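Local coordinates for protein glutathione peroxidase (Schistosoma mansoni, PDB 2V1M) that catalyses the reduction of hydrogen peroxide by glutathione, giving glutathione disulfide and water, at residues H57-G62 with D157-I162; S135-D140 with V146-P151; K48-L53 with K88-K93. One frame throughout, in Å; residues are numbered along the deposited sequence.

How the interactions relate
Interaction 2, the most extensive contact, pairs two strands at one side of the central sheet and lies deepest, its centre about 8 Å from the centre of the chain. Interactions 1 and 3, centred about 13 and 14 Å out, are small helix-to-helix contacts nearer the surface, on the C-terminal and N-terminal halves of helix 46-60. Each has a buried apolar side toward the sheet and an exposed arginine: Arg-59 finds a carboxylate in interaction 1, Arg-51 a backbone carbonyl in interaction 3. In interaction 2 backbone hydrogen bonds dominate instead. Asp-161 of helix 159-167 binds back to the hairpin, joining interactions 1 and 2, and Lys-136 reaches Asn-49, joining interactions 2 and 3.

Interaction 1 (H57-G62 with D157-I162); sequences HTRLVG and DIEGDI
Arg-59 and Glu-159 meet at about a right angle, one side chain crossing the other between the C-terminal part of helix 46-60 and the N-terminal part of helix 159-167. The arginine runs straight out to CD, which already lies 3.0 Å from Glu-159 OE2. The bend at chi3 (-88°) then carries NE past the carboxylate, and the guanidinium turns NH2 back onto OE2. NH2 donates to Glu-159 OE2 at 2.9 Å, with an N-H...O angle of 159°. The acceptor lies near the guanidinium plane, at its edge, but the two flat groups stand 83° apart, and the donor approaches on the syn side of OE2, tilted out of the carboxylate plane. Glu-159 OE1 stays 4.0 Å from Arg-59 NH2, so the salt bridge has one short leg, not the paired legs of a coplanar bidentate bridge.

Beneath this polar crossing, Leu-60 crosses both Glu-159 and Ile-162 at a slant, with CD1 leading. This methyl sits 4.0 Å from Glu-159 CG and 4.0 Å from Ile-162 CG2. Leu-60 and Ile-162 both rest on Leu-65 of strand 65-71, and Met-56, one turn earlier in helix 46-60, touches Glu-159 and Ile-162. The chemistry is thus layered: apolar side chains packed against strand 65-71, covered by a single-legged salt bridge whose arginine is exposed, so that water probably competes for it and it adds less than a buried pair would.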
loop_
_atom_site.group_PDB
_atom_site.type_symbol
_atom_site.label_atom_id
_atom_site.label_comp_id
_atom_site.label_asym_id
_atom_site.label_seq_id
_atom_site.Cartn_x
_atom_site.Cartn_y
_atom_site.Cartn_z
ATOM N N HIS A 57 9.660 7.388 0.031
ATOM C CA HIS A 57 9.288 7.895 1.354
ATOM C C HIS A 57 10.258 9.006 1.764
ATOM O O HIS A 57 9.866 10.087 2.203
ATOM C CB HIS A 57 9.372 6.769 2.372
ATOM C CG HIS A 57 9.258 7.260 3.773
ATOM N ND1 HIS A 57 8.032 7.458 4.386
ATOM C CD2 HIS A 57 10.226 7.608 4.666
ATOM C CE1 HIS A 57 8.280 7.898 5.609
ATOM N NE2 HIS A 57 9.585 8.016 5.798
ATOM N N THR A 58 11.558 8.723 1.660
ATOM C CA THR A 58 12.542 9.686 2.132
ATOM C C THR A 58 12.486 10.999 1.325
ATOM O O THR A 58 12.661 12.092 1.875
ATOM C CB THR A 58 13.915 9.023 2.160
ATOM O OG1 THR A 58 13.878 7.948 3.124
ATOM C CG2 THR A 58 14.998 10.000 2.571
ATOM N N ARG A 59 12.232 10.890 0.015
ATOM C CA ARG A 59 12.145 12.085 -0.824
ATOM C C ARG A 59 10.876 12.903 -0.546
ATOM O O ARG A 59 10.907 14.145 -0.621
ATOM C CB ARG A 59 12.234 11.704 -2.323
ATOM C CG ARG A 59 12.232 12.888 -3.265
ATOM C CD ARG A 59 12.316 12.463 -4.709
ATOM N NE ARG A 59 13.702 12.315 -5.125
ATOM C CZ ARG A 59 14.096 12.118 -6.378
ATOM N NH1 ARG A 59 15.390 12.004 -6.645
ATOM N NH2 ARG A 59 13.205 12.018 -7.357
ATOM N N LEU A 60 9.756 12.213 -0.273
ATOM C CA LEU A 60 8.437 12.854 -0.378
ATOM C C LEU A 60 7.620 12.881 0.895
ATOM O O LEU A 60 6.573 13.564 0.891
ATOM C CB LEU A 60 7.658 12.196 -1.513
ATOM C CG LEU A 60 8.295 12.396 -2.905
ATOM C CD1 LEU A 60 7.536 11.585 -3.942
ATOM C CD2 LEU A 60 8.395 13.864 -3.313
ATOM N N VAL A 61 8.013 12.211 1.982
ATOM C CA VAL A 61 7.194 12.244 3.182
ATOM C C VAL A 61 6.972 13.680 3.682
ATOM O O VAL A 61 5.867 14.031 4.109
ATOM C CB VAL A 61 7.791 11.345 4.281
ATOM C CG1 VAL A 61 9.182 11.822 4.735
ATOM C CG2 VAL A 61 6.807 11.201 5.475
ATOM N N GLY A 62 8.010 14.504 3.600
ATOM C CA GLY A 62 7.899 15.885 4.062
ATOM C C GLY A 62 6.969 16.743 3.220
ATOM O O GLY A 62 6.579 17.824 3.665
ATOM N N ASP A 157 8.202 4.897 -11.104
ATOM C CA ASP A 157 7.377 5.346 -12.226
ATOM C C ASP A 157 6.052 5.945 -11.810
ATOM O O ASP A 157 5.323 6.482 -12.660
ATOM C CB ASP A 157 7.185 4.216 -13.204
ATOM C CG ASP A 157 8.500 3.855 -13.931
ATOM O OD1 ASP A 157 9.429 4.678 -13.943
ATOM O OD2 ASP A 157 8.568 2.796 -14.540
ATOM N N ILE A 158 5.746 5.896 -10.516
ATOM C CA ILE A 158 4.524 6.492 -9.963
ATOM C C ILE A 158 4.806 7.917 -9.442
ATOM O O ILE A 158 3.876 8.675 -9.120
ATOM C CB ILE A 158 3.970 5.567 -8.845
ATOM C CG1 ILE A 158 3.727 4.169 -9.415
ATOM C CG2 ILE A 158 2.670 6.121 -8.232
ATOM C CD1 ILE A 158 3.384 3.133 -8.369
ATOM N N GLU A 159 6.081 8.305 -9.374
ATOM C CA GLU A 159 6.423 9.556 -8.706
ATOM C C GLU A 159 5.806 10.777 -9.402
ATOM O O GLU A 159 5.367 11.698 -8.717
ATOM C CB GLU A 159 7.945 9.681 -8.643
ATOM C CG GLU A 159 8.393 10.759 -7.717
ATOM C CD GLU A 159 9.774 10.528 -7.132
ATOM O OE1 GLU A 159 10.196 9.371 -6.909
ATOM O OE2 GLU A 159 10.425 11.556 -6.892
ATOM N N GLY A 160 5.783 10.806 -10.732
ATOM C CA GLY A 160 5.196 11.944 -11.449
ATOM C C GLY A 160 3.720 12.146 -11.052
ATOM O O GLY A 160 3.256 13.283 -10.797
ATOM N N ASP A 161 2.968 11.043 -11.006
ATOM C CA ASP A 161 1.572 11.114 -10.621
ATOM C C ASP A 161 1.423 11.553 -9.163
ATOM O O ASP A 161 0.520 12.331 -8.833
ATOM C CB ASP A 161 0.887 9.757 -10.831
ATOM C CG ASP A 161 0.753 9.368 -12.322
ATOM O OD1 ASP A 161 0.831 10.258 -13.198
ATOM O OD2 ASP A 161 0.514 8.160 -12.594
ATOM N N ILE A 162 2.295 11.058 -8.282
ATOM C CA ILE A 162 2.291 11.527 -6.906
ATOM C C ILE A 162 2.508 13.039 -6.845
ATOM O O ILE A 162 1.810 13.727 -6.106
ATOM C CB ILE A 162 3.356 10.766 -6.092
ATOM C CG1 ILE A 162 2.864 9.314 -5.843
ATOM C CG2 ILE A 162 3.635 11.486 -4.737
ATOM C CD1 ILE A 162 3.994 8.368 -5.399
#

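Interaction 2 (S135-D140 with V146-P151); sequences SKFLVD and VKRYSP. With SO4 (sulfate ion), chain B.
Lys-136 and Tyr-149 form an antiparallel hydrogen-bonded pair at the end of this beta hairpin away from its turn. Tyr-149 N donates to Lys-136 O at 2.8 Å, and Tyr-149 O accepts twice, from Lys-136 N at 3.0 Å and from Ser-135 OG at 2.9 Å. Further along, Leu-138 N binds Lys-147 O, while Leu-138 faces both Val-146 and Lys-147 in a classic beta bulge. On the face of Leu-138 and Tyr-149, Leu-138 CB meets the edge of the tyrosine ring, 3.9 Å from CE2. Helix 159-167 covers them, its Asp-161 OD2 hydrogen-bonded to the Tyr-149 hydroxyl and in a salt bridge with Lys-147 NZ. The opposite face is packed too: Arg-148 stretches alongside buried Phe-137 and lays CG over the ring face, toward its rim, in a CH-pi contact 4.1 Å from the centroid.

The loose side lies at exposed Val-146 and Lys-147 and at the sulfate, where Arg-148 NE donates to O3 at 2.9 Å; Gln-122 O and Asn-128 O take further guanidinium hydrogens. Backbone bonds thus fix the register, the Tyr-149 ring packs under helix 159-167, and Arg-148 with Lys-131 and Thr-125 forms a site that accepts an anion, here probably from the crystallisation liquor.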
loop_
_atom_site.group_PDB
_atom_site.type_symbol
_atom_site.label_atom_id
_atom_site.label_comp_id
_atom_site.label_asym_id
_atom_site.label_seq_id
_atom_site.Cartn_x
_atom_site.Cartn_y
_atom_site.Cartn_z
ATOM N N SER A 135 1.028 -4.777 -6.152
ATOM C CA SER A 135 0.175 -3.804 -6.846
ATOM C C SER A 135 0.187 -2.499 -6.024
ATOM O O SER A 135 0.564 -2.486 -4.833
ATOM C CB SER A 135 -1.254 -4.327 -6.938
ATOM O OG SER A 135 -1.962 -3.690 -7.980
ATOM N N LYS A 136 -0.195 -1.390 -6.668
ATOM C CA LYS A 136 -0.187 -0.071 -6.039
ATOM C C LYS A 136 -1.469 0.672 -6.326
ATOM O O LYS A 136 -1.928 0.708 -7.483
ATOM C CB LYS A 136 1.009 0.792 -6.489
ATOM C CG LYS A 136 2.379 0.216 -6.192
ATOM C CD LYS A 136 2.992 -0.673 -7.310
ATOM C CE LYS A 136 4.356 -1.157 -6.869
ATOM N NZ LYS A 136 4.949 -2.163 -7.798
ATOM N N PHE A 137 -2.043 1.320 -5.302
ATOM C CA PHE A 137 -3.155 2.269 -5.479
ATOM C C PHE A 137 -2.708 3.634 -5.002
ATOM O O PHE A 137 -2.104 3.767 -3.913
ATOM C CB PHE A 137 -4.409 1.860 -4.697
ATOM C CG PHE A 137 -5.103 0.657 -5.254
ATOM C CD1 PHE A 137 -6.199 0.790 -6.098
ATOM C CD2 PHE A 137 -4.666 -0.633 -4.943
ATOM C CE1 PHE A 137 -6.874 -0.321 -6.593
ATOM C CE2 PHE A 137 -5.328 -1.743 -5.422
ATOM C CZ PHE A 137 -6.418 -1.594 -6.264
ATOM N N LEU A 138 -3.005 4.661 -5.800
ATOM C CA LEU A 138 -2.682 6.039 -5.473
ATOM C C LEU A 138 -3.987 6.744 -5.064
ATOM O O LEU A 138 -4.991 6.729 -5.791
ATOM C CB LEU A 138 -2.062 6.721 -6.685
ATOM C CG LEU A 138 -1.685 8.186 -6.526
ATOM C CD1 LEU A 138 -0.665 8.378 -5.390
ATOM C CD2 LEU A 138 -1.163 8.742 -7.842
ATOM N N VAL A 139 -3.928 7.362 -3.878
ATOM C CA VAL A 139 -5.075 7.975 -3.202
ATOM C C VAL A 139 -4.748 9.447 -2.983
ATOM O O VAL A 139 -3.673 9.803 -2.453
ATOM C CB VAL A 139 -5.323 7.256 -1.876
ATOM C CG1 VAL A 139 -6.504 7.905 -1.097
ATOM C CG2 VAL A 139 -5.554 5.763 -2.063
ATOM N N ASP A 140 -5.682 10.316 -3.389
ATOM C CA ASP A 140 -5.459 11.748 -3.277
ATOM C C ASP A 140 -5.644 12.264 -1.825
ATOM O O ASP A 140 -5.931 11.506 -0.886
ATOM C CB ASP A 140 -6.339 12.477 -4.313
ATOM C CG ASP A 140 -7.831 12.529 -3.957
ATOM O OD1 ASP A 140 -8.230 12.170 -2.825
ATOM O OD2 ASP A 140 -8.575 12.942 -4.879
ATOM N N VAL A 146 -7.514 7.180 -7.076
ATOM C CA VAL A 146 -7.632 7.728 -8.416
ATOM C C VAL A 146 -6.702 7.074 -9.426
ATOM O O VAL A 146 -6.819 7.417 -10.630
ATOM C CB VAL A 146 -7.530 9.266 -8.461
ATOM C CG1 VAL A 146 -8.669 9.902 -7.678
ATOM C CG2 VAL A 146 -6.165 9.734 -7.943
ATOM N N LYS A 147 -5.820 6.141 -9.022
ATOM C CA LYS A 147 -5.044 5.408 -10.008
ATOM C C LYS A 147 -4.642 4.090 -9.390
ATOM O O LYS A 147 -4.441 3.979 -8.167
ATOM C CB LYS A 147 -3.831 6.194 -10.508
ATOM C CG LYS A 147 -3.335 5.711 -11.886
ATOM C CD LYS A 147 -2.668 6.832 -12.671
ATOM C CE LYS A 147 -1.989 6.317 -13.921
ATOM N NZ LYS A 147 -1.258 7.407 -14.628
ATOM N N ARG A 148 -4.465 3.091 -10.248
ATOM C CA ARG A 148 -4.051 1.752 -9.859
ATOM C C ARG A 148 -2.944 1.300 -10.807
ATOM O O ARG A 148 -3.020 1.521 -12.042
ATOM C CB ARG A 148 -5.254 0.802 -9.998
ATOM C CG ARG A 148 -4.967 -0.658 -9.778
ATOM C CD ARG A 148 -6.272 -1.458 -9.949
ATOM N NE ARG A 148 -6.013 -2.890 -9.920
ATOM C CZ ARG A 148 -6.933 -3.807 -9.618
ATOM N NH1 ARG A 148 -8.166 -3.446 -9.217
ATOM N NH2 ARG A 148 -6.618 -5.099 -9.683
ATOM N N TYR A 149 -1.912 0.675 -10.240
ATOM C CA TYR A 149 -0.730 0.240 -11.011
ATOM C C TYR A 149 -0.515 -1.233 -10.771
ATOM O O TYR A 149 -0.582 -1.737 -9.635
ATOM C CB TYR A 149 0.517 1.036 -10.592
ATOM C CG TYR A 149 0.342 2.528 -10.586
ATOM C CD1 TYR A 149 0.710 3.301 -11.703
ATOM C CD2 TYR A 149 -0.219 3.170 -9.480
ATOM C CE1 TYR A 149 0.561 4.688 -11.697
ATOM C CE2 TYR A 149 -0.369 4.546 -9.470
ATOM C CZ TYR A 149 0.029 5.298 -10.562
ATOM O OH TYR A 149 -0.121 6.667 -10.476
ATOM N N SER A 150 -0.195 -1.924 -11.850
ATOM C CA SER A 150 0.007 -3.364 -11.807
ATOM C C SER A 150 1.329 -3.678 -11.083
ATOM O O SER A 150 2.222 -2.825 -10.972
ATOM C CB SER A 150 0.016 -3.911 -13.233
ATOM O OG SER A 150 1.146 -3.451 -13.937
ATOM N N PRO A 151 1.465 -4.931 -10.629
ATOM C CA PRO A 151 2.666 -5.361 -9.868
ATOM C C PRO A 151 4.016 -4.957 -10.465
ATOM O O PRO A 151 4.900 -4.552 -9.702
ATOM C CB PRO A 151 2.519 -6.889 -9.824
ATOM C CG PRO A 151 1.002 -7.070 -9.716
ATOM C CD PRO A 151 0.443 -6.013 -10.687
HETATM S S SO4 B . -3.716 -4.635 -12.481
HETATM O O1 SO4 B . -4.958 -5.421 -12.174
HETATM O O2 SO4 B . -3.603 -4.579 -13.955
HETATM O O3 SO4 B . -3.908 -3.285 -11.911
HETATM O O4 SO4 B . -2.541 -5.321 -11.949
#

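Interaction 3 (K48-L53 with K88-K93); sequences KNYRQL and KFVTEK
Arg-51 and Lys-93 meet at the solvent-exposed side of the groove between helices 46-60 and 83-94, their side chains crossing at about a right angle. From CB the arginine sets off beside its own backbone N, and the chain then bends at chi2 (-82°); this turn brings the distal part toward the second helix. CB, CG, CD and NE only carry the group across and make no close contact with segment 88-93. The first atom to approach is CZ, 3.6 Å from Lys-93 O. NH1 ends the journey with a hydrogen bond to Lys-93 O at 3.0 Å. This bond is rather bent, with an N-H...O angle of 133°, and the oxygen lies obliquely to the guanidinium, tilted from its plane. The other tip, NH2, stays 3.6 Å from Lys-93 O and brushes Lys-93 CG at 4.1 Å. Lys-93 itself runs across to a salt bridge with Asp-47, on the arginine's own helix; its NZ stays 5.4 Å from Arg-51 NH2, and Asp-47 probably eases the like charges.

The inner half of the contact is apolar. Val-90 points CG1 over one face of the Tyr-50 ring, 4.0 Å from the centroid and 28° off the normal, a CH-pi contact toward the phenol end. The closest ring atom is Tyr-50 CZ, 3.6 Å from Val-90 CG1, and Tyr-50 OH lies 3.8 Å from the same methyl. Tyr-94 adds a second ring, nearly parallel to that of Tyr-50. Beneath the pair, Met-100 of strand 99-100 touches both Tyr-50 and Val-90, and Val-39 of strand 33-39 touches Tyr-50. Helices 46-60 and 83-94 thus lie side by side over the sheet of this thioredoxin-like fold, joined through buried Tyr-50 and Val-90 near the sheet and through Arg-51 and Lys-93 at the surface.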
loop_
_atom_site.group_PDB
_atom_site.type_symbol
_atom_site.label_atom_id
_atom_site.label_comp_id
_atom_site.label_asym_id
_atom_site.label_seq_id
_atom_site.Cartn_x
_atom_site.Cartn_y
_atom_site.Cartn_z
ATOM N N LYS A 48 13.500 -4.720 -5.110
ATOM C CA LYS A 48 13.373 -3.480 -5.880
ATOM C C LYS A 48 12.195 -2.634 -5.389
ATOM O O LYS A 48 12.289 -1.403 -5.306
ATOM C CB LYS A 48 13.351 -3.723 -7.380
ATOM C CG LYS A 48 12.204 -4.439 -7.985
ATOM C CD LYS A 48 12.568 -4.674 -9.461
ATOM C CE LYS A 48 11.556 -5.549 -10.121
ATOM N NZ LYS A 48 11.909 -5.783 -11.546
ATOM N N ASN A 49 11.081 -3.312 -5.068
ATOM C CA ASN A 49 9.917 -2.540 -4.572
ATOM C C ASN A 49 10.236 -1.872 -3.234
ATOM O O ASN A 49 9.984 -0.668 -3.068
ATOM C CB ASN A 49 8.659 -3.396 -4.458
ATOM C CG ASN A 49 7.956 -3.511 -5.782
ATOM O OD1 ASN A 49 7.107 -2.669 -6.118
ATOM N ND2 ASN A 49 8.287 -4.545 -6.541
ATOM N N TYR A 50 10.742 -2.643 -2.254
ATOM C CA TYR A 50 11.031 -2.022 -0.949
ATOM C C TYR A 50 12.097 -0.935 -1.059
ATOM O O TYR A 50 11.981 0.107 -0.423
ATOM C CB TYR A 50 11.459 -3.094 0.049
ATOM C CG TYR A 50 10.271 -3.683 0.794
ATOM C CD1 TYR A 50 9.672 -3.033 1.883
ATOM C CD2 TYR A 50 9.749 -4.923 0.388
ATOM C CE1 TYR A 50 8.576 -3.602 2.532
ATOM C CE2 TYR A 50 8.630 -5.495 1.026
ATOM C CZ TYR A 50 8.049 -4.826 2.098
ATOM O OH TYR A 50 6.958 -5.398 2.682
ATOM N N ARG A 51 13.153 -1.154 -1.849
ATOM C CA ARG A 51 14.211 -0.138 -1.971
ATOM C C ARG A 51 13.619 1.142 -2.551
ATOM O O ARG A 51 13.870 2.248 -2.036
ATOM C CB ARG A 51 15.366 -0.624 -2.856
ATOM C CG ARG A 51 16.190 -1.764 -2.328
ATOM C CD ARG A 51 17.248 -1.364 -1.352
ATOM N NE ARG A 51 18.009 -2.550 -0.973
ATOM C CZ ARG A 51 18.479 -2.804 0.228
ATOM N NH1 ARG A 51 18.338 -1.904 1.215
ATOM N NH2 ARG A 51 19.102 -3.970 0.405
ATOM N N GLN A 52 12.865 1.026 -3.642
ATOM C CA GLN A 52 12.332 2.233 -4.268
ATOM C C GLN A 52 11.296 2.907 -3.352
ATOM O O GLN A 52 11.244 4.140 -3.308
ATOM C CB GLN A 52 11.723 1.936 -5.621
ATOM C CG GLN A 52 12.793 1.539 -6.649
ATOM C CD GLN A 52 12.270 1.479 -8.071
ATOM O OE1 GLN A 52 11.134 1.836 -8.366
ATOM N NE2 GLN A 52 13.119 1.046 -8.975
ATOM N N LEU A 53 10.440 2.117 -2.696
ATOM C CA LEU A 53 9.472 2.728 -1.774
ATOM C C LEU A 53 10.156 3.502 -0.650
ATOM O O LEU A 53 9.701 4.571 -0.250
ATOM C CB LEU A 53 8.489 1.688 -1.228
ATOM C CG LEU A 53 7.546 1.105 -2.279
ATOM C CD1 LEU A 53 6.860 -0.144 -1.682
ATOM C CD2 LEU A 53 6.468 2.142 -2.667
ATOM N N LYS A 88 10.886 -7.242 11.262
ATOM C CA LYS A 88 12.350 -7.308 11.428
ATOM C C LYS A 88 13.039 -7.391 10.072
ATOM O O LYS A 88 14.051 -6.722 9.844
ATOM C CB LYS A 88 12.727 -8.517 12.307
ATOM C CG LYS A 88 14.228 -8.639 12.569
ATOM C CD LYS A 88 14.518 -9.781 13.551
ATOM C CE LYS A 88 15.988 -9.959 13.784
ATOM N NZ LYS A 88 16.535 -8.946 14.749
ATOM N N PHE A 89 12.510 -8.212 9.172
ATOM C CA PHE A 89 13.127 -8.389 7.886
ATOM C C PHE A 89 13.213 -7.072 7.126
ATOM O O PHE A 89 14.290 -6.684 6.643
ATOM C CB PHE A 89 12.356 -9.439 7.054
ATOM C CG PHE A 89 12.819 -9.524 5.600
ATOM C CD1 PHE A 89 13.467 -10.653 5.115
ATOM C CD2 PHE A 89 12.645 -8.436 4.758
ATOM C CE1 PHE A 89 13.899 -10.709 3.782
ATOM C CE2 PHE A 89 13.090 -8.483 3.429
ATOM C CZ PHE A 89 13.715 -9.624 2.952
ATOM N N VAL A 90 12.073 -6.386 7.005
ATOM C CA VAL A 90 12.054 -5.198 6.141
ATOM C C VAL A 90 12.791 -4.021 6.808
ATOM O O VAL A 90 13.400 -3.184 6.123
ATOM C CB VAL A 90 10.636 -4.801 5.696
ATOM C CG1 VAL A 90 9.949 -5.979 4.991
ATOM C CG2 VAL A 90 9.783 -4.218 6.836
ATOM N N THR A 91 12.720 -3.923 8.131
ATOM C CA THR A 91 13.410 -2.830 8.813
ATOM C C THR A 91 14.908 -3.040 8.754
ATOM O O THR A 91 15.643 -2.075 8.471
ATOM C CB THR A 91 12.888 -2.612 10.226
ATOM O OG1 THR A 91 13.115 -3.728 11.032
ATOM C CG2 THR A 91 11.474 -2.384 10.259
ATOM N N GLU A 92 15.394 -4.250 9.013
ATOM C CA GLU A 92 16.818 -4.487 9.001
ATOM C C GLU A 92 17.400 -4.479 7.601
ATOM O O GLU A 92 18.561 -4.029 7.430
ATOM C CB GLU A 92 17.162 -5.774 9.756
ATOM C CG GLU A 92 16.836 -5.632 11.258
ATOM C CD GLU A 92 17.333 -6.759 12.119
ATOM O OE1 GLU A 92 17.892 -7.730 11.598
ATOM O OE2 GLU A 92 17.137 -6.663 13.343
ATOM N N LYS A 93 16.666 -4.967 6.606
ATOM C CA LYS A 93 17.232 -5.061 5.269
ATOM C C LYS A 93 17.128 -3.751 4.508
ATOM O O LYS A 93 18.032 -3.385 3.754
ATOM C CB LYS A 93 16.605 -6.194 4.451
ATOM C CG LYS A 93 17.331 -6.463 3.142
ATOM C CD LYS A 93 16.866 -7.718 2.427
ATOM C CE LYS A 93 17.722 -7.882 1.165
ATOM N NZ LYS A 93 17.348 -9.117 0.410
#